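Local coordinates for protein dihydrophenazinedicarboxylate synthase (PDB 4HMW) that catalyses FMN-dependent oxidations in the terminal steps of phenazine antibiotic biosynthesis, passing electrons to molecular oxygen, at residues S11-L19 against Y103-I111; P49-S59 against E91-L102. All blocks are in the same frame, centred on the assembly; numbering follows the deposited sequence.

Interaction 1 of 2, residues S11-L19 against Y103-I111. With FMN (flavin mononucleotide), chain C.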
loop_
_atom_site.group_PDB
_atom_site.type_symbol
_atom_site.label_atom_id
_atom_site.label_comp_id
_atom_site.label_asym_id
_atom_site.label_seq_id
_atom_site.Cartn_x
_atom_site.Cartn_y
_atom_site.Cartn_z
ATOM N N SER B 11 12.833 -0.790 21.708
ATOM C CA SER B 11 11.379 -0.828 21.499
ATOM C C SER B 11 10.611 -0.201 22.678
ATOM O O SER B 11 10.867 -0.536 23.849
ATOM C CB SER B 11 10.908 -2.266 21.286
ATOM O OG SER B 11 9.489 -2.324 21.231
ATOM N N LEU B 12 9.667 0.698 22.371
ATOM C CA LEU B 12 8.972 1.474 23.414
ATOM C C LEU B 12 7.478 1.147 23.486
ATOM O O LEU B 12 6.761 1.665 24.360
ATOM C CB LEU B 12 9.165 2.992 23.208
ATOM N N THR B 13 7.004 0.310 22.566
ATOM C CA THR B 13 5.602 -0.124 22.571
ATOM C C THR B 13 5.564 -1.593 22.162
ATOM O O THR B 13 6.548 -2.146 21.635
ATOM C CB THR B 13 4.633 0.703 21.587
ATOM O OG1 THR B 13 4.998 0.485 20.215
ATOM C CG2 THR B 13 4.649 2.220 21.858
ATOM N N GLY B 14 4.422 -2.217 22.423
ATOM C CA GLY B 14 4.073 -3.460 21.781
ATOM C C GLY B 14 3.343 -3.039 20.524
ATOM O O GLY B 14 3.003 -1.862 20.353
ATOM N N SER B 15 3.105 -3.986 19.634
ATOM C CA SER B 15 2.377 -3.683 18.414
ATOM C C SER B 15 0.900 -4.011 18.591
ATOM O O SER B 15 0.154 -4.140 17.631
ATOM C CB SER B 15 2.989 -4.480 17.277
ATOM O OG SER B 15 3.526 -5.679 17.794
ATOM N N VAL B 16 0.469 -4.176 19.842
ATOM C CA VAL B 16 -0.963 -4.337 20.114
ATOM C C VAL B 16 -1.310 -3.400 21.272
ATOM O O VAL B 16 -0.431 -3.004 22.066
ATOM C CB VAL B 16 -1.341 -5.805 20.457
ATOM C CG1 VAL B 16 -1.306 -6.712 19.216
ATOM C CG2 VAL B 16 -0.428 -6.334 21.562
ATOM N N ASP B 17 -2.581 -3.033 21.338
ATOM C CA ASP B 17 -3.118 -2.262 22.444
ATOM C C ASP B 17 -2.462 -0.885 22.634
ATOM O O ASP B 17 -2.402 -0.381 23.758
ATOM C CB ASP B 17 -3.050 -3.098 23.731
ATOM C CG ASP B 17 -3.704 -4.464 23.561
ATOM O OD1 ASP B 17 -4.723 -4.546 22.826
ATOM O OD2 ASP B 17 -3.193 -5.450 24.168
ATOM N N VAL B 18 -2.033 -0.228 21.555
ATOM C CA VAL B 18 -1.650 1.159 21.744
ATOM C C VAL B 18 -2.881 1.969 22.151
ATOM O O VAL B 18 -4.013 1.572 21.906
ATOM C CB VAL B 18 -0.924 1.772 20.572
ATOM C CG1 VAL B 18 0.275 0.858 20.216
ATOM C CG2 VAL B 18 -1.873 2.048 19.422
ATOM N N LEU B 19 -2.650 3.086 22.827
ATOM C CA LEU B 19 -3.752 3.880 23.310
ATOM C C LEU B 19 -4.383 4.594 22.122
ATOM O O LEU B 19 -3.693 5.009 21.183
ATOM C CB LEU B 19 -3.272 4.923 24.294
ATOM C CG LEU B 19 -4.374 5.470 25.190
ATOM C CD1 LEU B 19 -4.659 4.513 26.352
ATOM C CD2 LEU B 19 -4.001 6.910 25.689
ATOM N N TYR B 103 1.270 1.996 7.194
ATOM C CA TYR B 103 1.212 0.848 8.083
ATOM C C TYR B 103 2.473 0.800 8.876
ATOM O O TYR B 103 3.577 0.729 8.313
ATOM C CB TYR B 103 0.994 -0.500 7.349
ATOM C CG TYR B 103 1.153 -1.701 8.264
ATOM C CD1 TYR B 103 0.484 -1.736 9.481
ATOM C CD2 TYR B 103 1.918 -2.822 7.891
ATOM C CE1 TYR B 103 0.616 -2.820 10.343
ATOM C CE2 TYR B 103 2.056 -3.925 8.747
ATOM C CZ TYR B 103 1.407 -3.908 9.969
ATOM O OH TYR B 103 1.549 -4.958 10.838
ATOM N N TRP B 104 2.293 0.816 10.191
ATOM C CA TRP B 104 3.395 0.862 11.154
ATOM C C TRP B 104 3.437 -0.431 11.964
ATOM O O TRP B 104 2.648 -0.626 12.880
ATOM C CB TRP B 104 3.208 2.057 12.072
ATOM C CG TRP B 104 3.080 3.358 11.347
ATOM C CD1 TRP B 104 3.620 3.698 10.133
ATOM C CD2 TRP B 104 2.341 4.507 11.794
ATOM N NE1 TRP B 104 3.262 4.997 9.800
ATOM C CE2 TRP B 104 2.471 5.514 10.800
ATOM C CE3 TRP B 104 1.559 4.770 12.918
ATOM C CZ2 TRP B 104 1.867 6.758 10.920
ATOM C CZ3 TRP B 104 0.958 6.016 13.045
ATOM C CH2 TRP B 104 1.083 6.986 12.030
ATOM N N ARG B 105 4.377 -1.303 11.617
ATOM C CA ARG B 105 4.470 -2.608 12.249
ATOM C C ARG B 105 4.711 -2.471 13.753
ATOM O O ARG B 105 4.219 -3.294 14.554
ATOM C CB ARG B 105 5.622 -3.415 11.615
ATOM C CG ARG B 105 5.337 -3.855 10.203
ATOM C CD ARG B 105 6.624 -3.986 9.369
ATOM N NE ARG B 105 6.450 -4.725 8.113
ATOM C CZ ARG B 105 5.987 -4.174 6.999
ATOM N NH1 ARG B 105 5.646 -2.896 6.984
ATOM N NH2 ARG B 105 5.899 -4.887 5.889
ATOM N N GLU B 106 5.454 -1.442 14.142
ATOM C CA GLU B 106 5.885 -1.304 15.542
ATOM C C GLU B 106 4.733 -1.026 16.499
ATOM O O GLU B 106 4.788 -1.436 17.642
ATOM C CB GLU B 106 6.939 -0.191 15.692
ATOM C CG GLU B 106 8.256 -0.458 15.002
ATOM C CD GLU B 106 8.322 0.095 13.574
ATOM O OE1 GLU B 106 7.256 0.262 12.918
ATOM O OE2 GLU B 106 9.468 0.368 13.113
ATOM N N THR B 107 3.688 -0.341 16.027
ATOM C CA THR B 107 2.549 -0.001 16.850
ATOM C C THR B 107 1.252 -0.673 16.441
ATOM O O THR B 107 0.222 -0.433 17.056
ATOM C CB THR B 107 2.282 1.494 16.815
ATOM O OG1 THR B 107 2.002 1.866 15.462
ATOM C CG2 THR B 107 3.509 2.296 17.308
ATOM N N GLY B 108 1.293 -1.503 15.415
ATOM C CA GLY B 108 0.091 -2.124 14.950
ATOM C C GLY B 108 -0.952 -1.136 14.485
ATOM O O GLY B 108 -2.145 -1.296 14.788
ATOM N N GLN B 109 -0.539 -0.149 13.685
ATOM C CA GLN B 109 -1.488 0.868 13.213
ATOM C C GLN B 109 -1.462 1.000 11.702
ATOM O O GLN B 109 -0.416 0.911 11.064
ATOM C CB GLN B 109 -1.182 2.265 13.839
ATOM C CG GLN B 109 -1.500 2.353 15.314
ATOM C CD GLN B 109 -0.948 3.633 15.920
ATOM O OE1 GLN B 109 0.259 3.887 15.910
ATOM N NE2 GLN B 109 -1.824 4.437 16.479
ATOM N N GLN B 110 -2.630 1.197 11.130
ATOM C CA GLN B 110 -2.685 1.550 9.717
ATOM C C GLN B 110 -3.609 2.770 9.553
ATOM O O GLN B 110 -4.500 3.014 10.357
ATOM C CB GLN B 110 -3.054 0.374 8.783
ATOM C CG GLN B 110 -4.260 -0.293 9.078
ATOM C CD GLN B 110 -4.626 -1.493 8.155
ATOM O OE1 GLN B 110 -4.403 -1.510 6.942
ATOM N NE2 GLN B 110 -5.254 -2.481 8.763
ATOM N N ILE B 111 -3.329 3.560 8.520
ATOM C CA ILE B 111 -4.185 4.671 8.171
ATOM C C ILE B 111 -4.427 4.643 6.688
ATOM O O ILE B 111 -3.497 4.591 5.893
ATOM C CB ILE B 111 -3.575 6.051 8.534
ATOM C CG1 ILE B 111 -3.110 6.078 9.995
ATOM C CG2 ILE B 111 -4.602 7.144 8.283
ATOM C CD1 ILE B 111 -2.410 7.423 10.387
HETATM N N1 FMN C . -7.908 -8.692 6.817
HETATM C C2 FMN C . -8.365 -9.772 6.113
HETATM O O2 FMN C . -9.533 -9.840 5.776
HETATM N N3 FMN C . -7.495 -10.760 5.739
HETATM C C4 FMN C . -6.176 -10.711 6.119
HETATM O O4 FMN C . -5.416 -11.635 5.764
HETATM C C4A FMN C . -5.710 -9.631 6.859
HETATM N N5 FMN C . -4.393 -9.579 7.282
HETATM C C5A FMN C . -3.963 -8.453 7.990
HETATM C C6 FMN C . -2.643 -8.383 8.382
HETATM C C7 FMN C . -2.174 -7.275 9.058
HETATM C C7M FMN C . -0.741 -7.249 9.459
HETATM C C8 FMN C . -3.043 -6.241 9.385
HETATM C C8M FMN C . -2.555 -5.024 10.100
HETATM C C9 FMN C . -4.366 -6.306 8.993
HETATM C C9A FMN C . -4.845 -7.431 8.332
HETATM N N10 FMN C . -6.204 -7.538 7.935
HETATM C C10 FMN C . -6.605 -8.632 7.212
HETATM C "C1'" FMN C . -7.238 -6.512 8.237
HETATM C "C2'" FMN C . -7.387 -5.519 7.082
HETATM O "O2'" FMN C . -6.294 -4.590 7.040
HETATM C "C3'" FMN C . -8.695 -4.730 7.160
HETATM O "O3'" FMN C . -8.734 -4.067 8.407
HETATM C "C4'" FMN C . -9.923 -5.639 6.959
HETATM O "O4'" FMN C . -9.584 -6.708 6.095
HETATM C "C5'" FMN C . -11.137 -4.851 6.494
HETATM O "O5'" FMN C . -10.834 -4.133 5.317
HETATM P P FMN C . -11.986 -3.487 4.420
HETATM O O1P FMN C . -12.691 -4.607 3.678
HETATM O O2P FMN C . -12.963 -2.766 5.361
HETATM O O3P FMN C . -11.276 -2.595 3.460
HETATM O O HOH W 1 6.667 -3.429 18.502
HETATM O O HOH W 2 -2.145 -1.164 18.603
#
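Ser15 and Val18, in the irregular N-terminal arm, lie against Thr107 and Gly108 in the turn of a beta hairpin that belongs to the FMN-binding sheet of the pyridoxamine phosphate oxidase family. Gly108 and Gln109 both face Trp104, a G1 beta bulge, with Gly108 at a positive phi of 61°.

The tight part centres on this bulge. Gly108, lacking a side chain, brings its CA to 3.4 Å from Ser15 O in a CA-H...O contact, with an angle of 146° at the hydrogen. Val18 straddles the adjoining residues: CG1 packs on Thr107 O at 3.4 Å, while CG2 meets the amide of Gln109, nearest NE2 at 3.8 Å. Thr107 holds that amide in place, because its OG1, set between its own backbone N and carbonyl carbon (chi1 61°), donates to Gln109 OE1. Beyond it, Trp37 of helix 30-43 touches the Gln109 side chain. Water 2 completes this part, accepting from Val18 N and donating to Thr107 O.

Toward the arm's start the contact loosens. Thr13 OG1 stands 3.2 Å from Glu106 O but turns its hydroxyl proton to Gly14 O instead. Water 1 spans the gap, donating to Glu106 O at 2.9 Å and only weakly to Thr13 O. Here Gly14 is exposed and Thr13 partly so, whereas Thr107, Gly108 and Gln109 are buried.

Just behind the turn, the two strands of the hairpin reach the flavin, which is also hydrogen-bonded by residues of the second subunit, among them Arg66, Thr82 and Lys88. Tyr103 OH lies 3.5 Å from C7M of FMN, and Gln110 OE1 bonds Val67 N of the second subunit. The same amide's NE2 donates to O2' of the FMN ribityl chain at 2.9 Å, nearly straight.

Interaction 2 of 2, residues P49-S59 against E91-L102; sequences PKALALATATS and ELTETGWASGLL
Thr56 and Glu91 meet at about a right angle, and with Leu102 they bury the most surface in this contact, over 70 Å² each. The first two join strand 51-57 to helix 87-95. Thr56 OG1 donates to Glu91 OE1 at 2.8 Å, reaching it on the anti side and 26° out of the carboxylate plane. The same carboxylate oxygen is also hydrogen-bonded to Ser64 OG, so two hydroxyls grip one buried atom. The methyl branch of Thr56 serves the apolar side, CG2 lying 3.7 Å from Leu92 CD2. One helical turn farther along from Glu91, Glu94 receives Thr58 OG1 at 2.9 Å through the syn lone pair of OE2, the two side chains running side by side.

Leu102 closes the opposite end. With CG beside the backbone N (chi1 -62°), it carries CD2 to 3.5 Å from Pro49 O and 3.6 Å from Leu52 CD1. Leu52 CD1 also lies against the backbone of Gly100, where no side chain intervenes.

Between these ends, strands 51-57 and 97-102 are zipped antiparallel. Ala53 with Leu101 and Ala55 with Ser99 are hydrogen-bonded pairs, the straightest link being Ala55 N to Ser99 O at 2.8 Å and 179°. Leu54 and Gly100, a non-hydrogen-bonded pair between them, approach to 4.4 Å between CA atoms.

Thr56 OG1 and Leu54 O both hydrogen-bond Arg66 NH1, and Arg66 binds FMN; the contact thus forms a second shell to the flavin site in the antiparallel beta core of an FMN-binding oxidase of the pyridoxamine phosphate oxidase family.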
loop_
_atom_site.group_PDB
_atom_site.type_symbol
_atom_site.label_atom_id
_atom_site.label_comp_id
_atom_site.label_asym_id
_atom_site.label_seq_id
_atom_site.Cartn_x
_atom_site.Cartn_y
_atom_site.Cartn_z
ATOM N N PRO B 49 7.904 6.113 8.914
ATOM C CA PRO B 49 6.456 6.207 9.104
ATOM C C PRO B 49 5.744 6.848 7.908
ATOM O O PRO B 49 4.560 6.600 7.723
ATOM C CB PRO B 49 6.318 7.073 10.372
ATOM C CG PRO B 49 7.579 7.853 10.470
ATOM C CD PRO B 49 8.654 6.952 9.880
ATOM N N LYS B 50 6.450 7.612 7.086
ATOM C CA LYS B 50 5.793 8.375 6.013
ATOM C C LYS B 50 5.753 7.631 4.690
ATOM O O LYS B 50 5.340 8.210 3.673
ATOM C CB LYS B 50 6.480 9.750 5.834
ATOM C CG LYS B 50 6.461 10.610 7.106
ATOM C CD LYS B 50 6.800 12.077 6.849
ATOM C CE LYS B 50 8.228 12.266 6.371
ATOM N NZ LYS B 50 8.393 13.506 5.563
ATOM N N ALA B 51 6.167 6.360 4.698
ATOM C CA ALA B 51 6.123 5.534 3.481
ATOM C C ALA B 51 4.696 5.133 3.159
ATOM O O ALA B 51 4.123 4.205 3.754
ATOM C CB ALA B 51 7.004 4.306 3.615
ATOM N N LEU B 52 4.111 5.833 2.207
ATOM C CA LEU B 52 2.719 5.697 1.880
ATOM C C LEU B 52 2.570 4.794 0.645
ATOM O O LEU B 52 3.190 5.045 -0.410
ATOM C CB LEU B 52 2.195 7.110 1.553
ATOM C CG LEU B 52 0.699 7.284 1.247
ATOM C CD1 LEU B 52 -0.102 7.163 2.520
ATOM C CD2 LEU B 52 0.420 8.608 0.561
ATOM N N ALA B 53 1.779 3.737 0.763
ATOM C CA ALA B 53 1.462 2.920 -0.403
ATOM C C ALA B 53 0.361 3.606 -1.190
ATOM O O ALA B 53 -0.790 3.603 -0.768
ATOM C CB ALA B 53 1.028 1.546 0.041
ATOM N N LEU B 54 0.748 4.259 -2.298
ATOM C CA LEU B 54 -0.176 5.061 -3.106
ATOM C C LEU B 54 -0.722 4.292 -4.305
ATOM O O LEU B 54 0.045 3.898 -5.183
ATOM C CB LEU B 54 0.523 6.336 -3.613
ATOM C CG LEU B 54 -0.384 7.314 -4.373
ATOM C CD1 LEU B 54 -1.346 8.003 -3.459
ATOM C CD2 LEU B 54 0.453 8.326 -5.085
ATOM N N ALA B 55 -2.037 4.132 -4.348
ATOM C CA ALA B 55 -2.735 3.425 -5.430
ATOM C C ALA B 55 -3.491 4.414 -6.301
ATOM O O ALA B 55 -4.130 5.343 -5.799
ATOM C CB ALA B 55 -3.690 2.419 -4.843
ATOM N N THR B 56 -3.383 4.189 -7.608
ATOM C CA THR B 56 -4.030 4.999 -8.629
ATOM C C THR B 56 -4.600 3.994 -9.664
ATOM O O THR B 56 -4.271 2.823 -9.650
ATOM C CB THR B 56 -3.044 5.955 -9.312
ATOM O OG1 THR B 56 -1.910 5.230 -9.783
ATOM C CG2 THR B 56 -2.596 7.042 -8.344
ATOM N N ALA B 57 -5.460 4.463 -10.558
ATOM C CA ALA B 57 -6.021 3.596 -11.582
ATOM C C ALA B 57 -6.092 4.251 -12.945
ATOM O O ALA B 57 -6.178 5.481 -13.086
ATOM C CB ALA B 57 -7.364 3.076 -11.172
ATOM N N THR B 58 -6.028 3.401 -13.964
ATOM C CA THR B 58 -6.158 3.848 -15.335
ATOM C C THR B 58 -7.629 3.798 -15.740
ATOM O O THR B 58 -8.499 3.378 -14.954
ATOM C CB THR B 58 -5.249 3.004 -16.233
ATOM O OG1 THR B 58 -5.125 3.635 -17.517
ATOM C CG2 THR B 58 -5.778 1.631 -16.364
ATOM N N SER B 59 -7.912 4.259 -16.954
ATOM C CA SER B 59 -9.286 4.450 -17.389
ATOM C C SER B 59 -10.144 3.192 -17.327
ATOM O O SER B 59 -11.336 3.280 -17.031
ATOM C CB SER B 59 -9.315 5.007 -18.810
ATOM O OG SER B 59 -8.513 6.186 -18.886
ATOM N N GLU B 91 -1.996 8.397 -14.500
ATOM C CA GLU B 91 -3.252 7.846 -13.959
ATOM C C GLU B 91 -4.030 8.908 -13.166
ATOM O O GLU B 91 -5.265 8.997 -13.279
ATOM C CB GLU B 91 -2.982 6.563 -13.138
ATOM C CG GLU B 91 -2.606 5.392 -14.083
ATOM C CD GLU B 91 -2.295 4.048 -13.437
ATOM O OE1 GLU B 91 -2.437 3.895 -12.211
ATOM O OE2 GLU B 91 -1.902 3.121 -14.204
ATOM N N LEU B 92 -3.323 9.703 -12.359
ATOM C CA LEU B 92 -3.961 10.789 -11.632
ATOM C C LEU B 92 -4.633 11.777 -12.575
ATOM O O LEU B 92 -5.719 12.256 -12.294
ATOM C CB LEU B 92 -2.940 11.532 -10.777
ATOM C CG LEU B 92 -2.521 10.719 -9.546
ATOM C CD1 LEU B 92 -1.350 11.384 -8.825
ATOM C CD2 LEU B 92 -3.692 10.558 -8.599
ATOM N N THR B 93 -3.980 12.092 -13.681
ATOM C CA THR B 93 -4.572 13.000 -14.657
ATOM C C THR B 93 -5.829 12.399 -15.284
ATOM O O THR B 93 -6.812 13.120 -15.524
ATOM C CB THR B 93 -3.588 13.314 -15.785
ATOM O OG1 THR B 93 -2.411 13.896 -15.228
ATOM C CG2 THR B 93 -4.204 14.273 -16.790
ATOM N N GLU B 94 -5.786 11.095 -15.562
ATOM C CA GLU B 94 -6.903 10.393 -16.217
ATOM C C GLU B 94 -8.130 10.271 -15.329
ATOM O O GLU B 94 -9.248 10.512 -15.765
ATOM C CB GLU B 94 -6.512 8.964 -16.609
ATOM C CG GLU B 94 -5.559 8.862 -17.755
ATOM C CD GLU B 94 -5.121 7.437 -18.109
ATOM O OE1 GLU B 94 -4.459 7.298 -19.178
ATOM O OE2 GLU B 94 -5.408 6.470 -17.348
ATOM N N THR B 95 -7.917 9.844 -14.086
ATOM C CA THR B 95 -9.031 9.398 -13.259
ATOM C C THR B 95 -9.177 10.131 -11.913
ATOM O O THR B 95 -10.233 10.046 -11.281
ATOM C CB THR B 95 -8.937 7.902 -12.936
ATOM O OG1 THR B 95 -7.679 7.633 -12.291
ATOM C CG2 THR B 95 -9.078 7.057 -14.190
ATOM N N GLY B 96 -8.124 10.800 -11.457
ATOM C CA GLY B 96 -8.187 11.628 -10.245
ATOM C C GLY B 96 -8.167 10.922 -8.889
ATOM O O GLY B 96 -7.491 11.379 -7.958
ATOM N N TRP B 97 -8.931 9.843 -8.768
ATOM C CA TRP B 97 -9.049 9.142 -7.491
ATOM C C TRP B 97 -7.713 8.506 -7.102
ATOM O O TRP B 97 -6.953 8.002 -7.954
ATOM C CB TRP B 97 -10.122 8.063 -7.567
ATOM C CG TRP B 97 -11.516 8.473 -7.939
ATOM C CD1 TRP B 97 -12.158 8.131 -9.105
ATOM C CD2 TRP B 97 -12.455 9.265 -7.184
ATOM N NE1 TRP B 97 -13.436 8.636 -9.105
ATOM C CE2 TRP B 97 -13.643 9.349 -7.954
ATOM C CE3 TRP B 97 -12.422 9.901 -5.942
ATOM C CZ2 TRP B 97 -14.781 10.039 -7.512
ATOM C CZ3 TRP B 97 -13.562 10.597 -5.504
ATOM C CH2 TRP B 97 -14.711 10.673 -6.304
ATOM N N ALA B 98 -7.413 8.540 -5.809
ATOM C CA ALA B 98 -6.239 7.855 -5.282
ATOM C C ALA B 98 -6.502 7.392 -3.865
ATOM O O ALA B 98 -7.370 7.924 -3.155
ATOM C CB ALA B 98 -5.038 8.735 -5.309
ATOM N N SER B 99 -5.695 6.437 -3.423
ATOM C CA SER B 99 -5.784 5.978 -2.035
ATOM C C SER B 99 -4.385 5.759 -1.536
ATOM O O SER B 99 -3.556 5.223 -2.250
ATOM C CB SER B 99 -6.578 4.674 -1.964
ATOM O OG SER B 99 -6.690 4.241 -0.620
ATOM N N GLY B 100 -4.121 6.181 -0.310
ATOM C CA GLY B 100 -2.820 5.969 0.285
ATOM C C GLY B 100 -2.950 5.180 1.573
ATOM O O GLY B 100 -3.891 5.386 2.295
ATOM N N LEU B 101 -2.000 4.283 1.846
ATOM C CA LEU B 101 -2.047 3.477 3.058
ATOM C C LEU B 101 -0.734 3.610 3.804
ATOM O O LEU B 101 0.336 3.405 3.231
ATOM C CB LEU B 101 -2.304 2.002 2.690
ATOM C CG LEU B 101 -2.489 1.049 3.886
ATOM C CD1 LEU B 101 -3.786 1.387 4.591
ATOM C CD2 LEU B 101 -2.476 -0.422 3.424
ATOM N N LEU B 102 -0.820 3.935 5.087
ATOM C CA LEU B 102 0.335 3.890 6.013
ATOM C C LEU B 102 0.170 2.684 6.902
ATOM O O LEU B 102 -0.948 2.370 7.320
ATOM C CB LEU B 102 0.362 5.140 6.902
ATOM C CG LEU B 102 0.520 6.484 6.217
ATOM C CD1 LEU B 102 0.369 7.697 7.179
ATOM C CD2 LEU B 102 1.868 6.512 5.516
HETATM O O HOH W 3 2.634 1.812 3.548
HETATM O O HOH W 4 -5.884 7.619 -10.332
HETATM O O HOH W 5 -8.010 6.314 -9.882
#

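Overall arrangement
From the N terminus, the arm 11-19 comes first and is followed by helix 30-43 and strand 51-57. Interaction 2 closes the shorter loop, bringing 49-59 to 91-102 across 31 intervening residues that include strands 63-74 and 77-83. Interaction 1 closes the longer one, from the arm to 103-111, so it encloses interaction 2 entirely. Their centres lie about 24 Å apart, yet both use strand 97-104, and they meet directly: Leu102 N and Ile111 O are 2.9 Å apart, probably hydrogen-bonded, as are Trp104 NE1 and Pro49 O. Together they tie arm, hairpin, central strands and helix 87-95 into one unit, and both touch the second subunit.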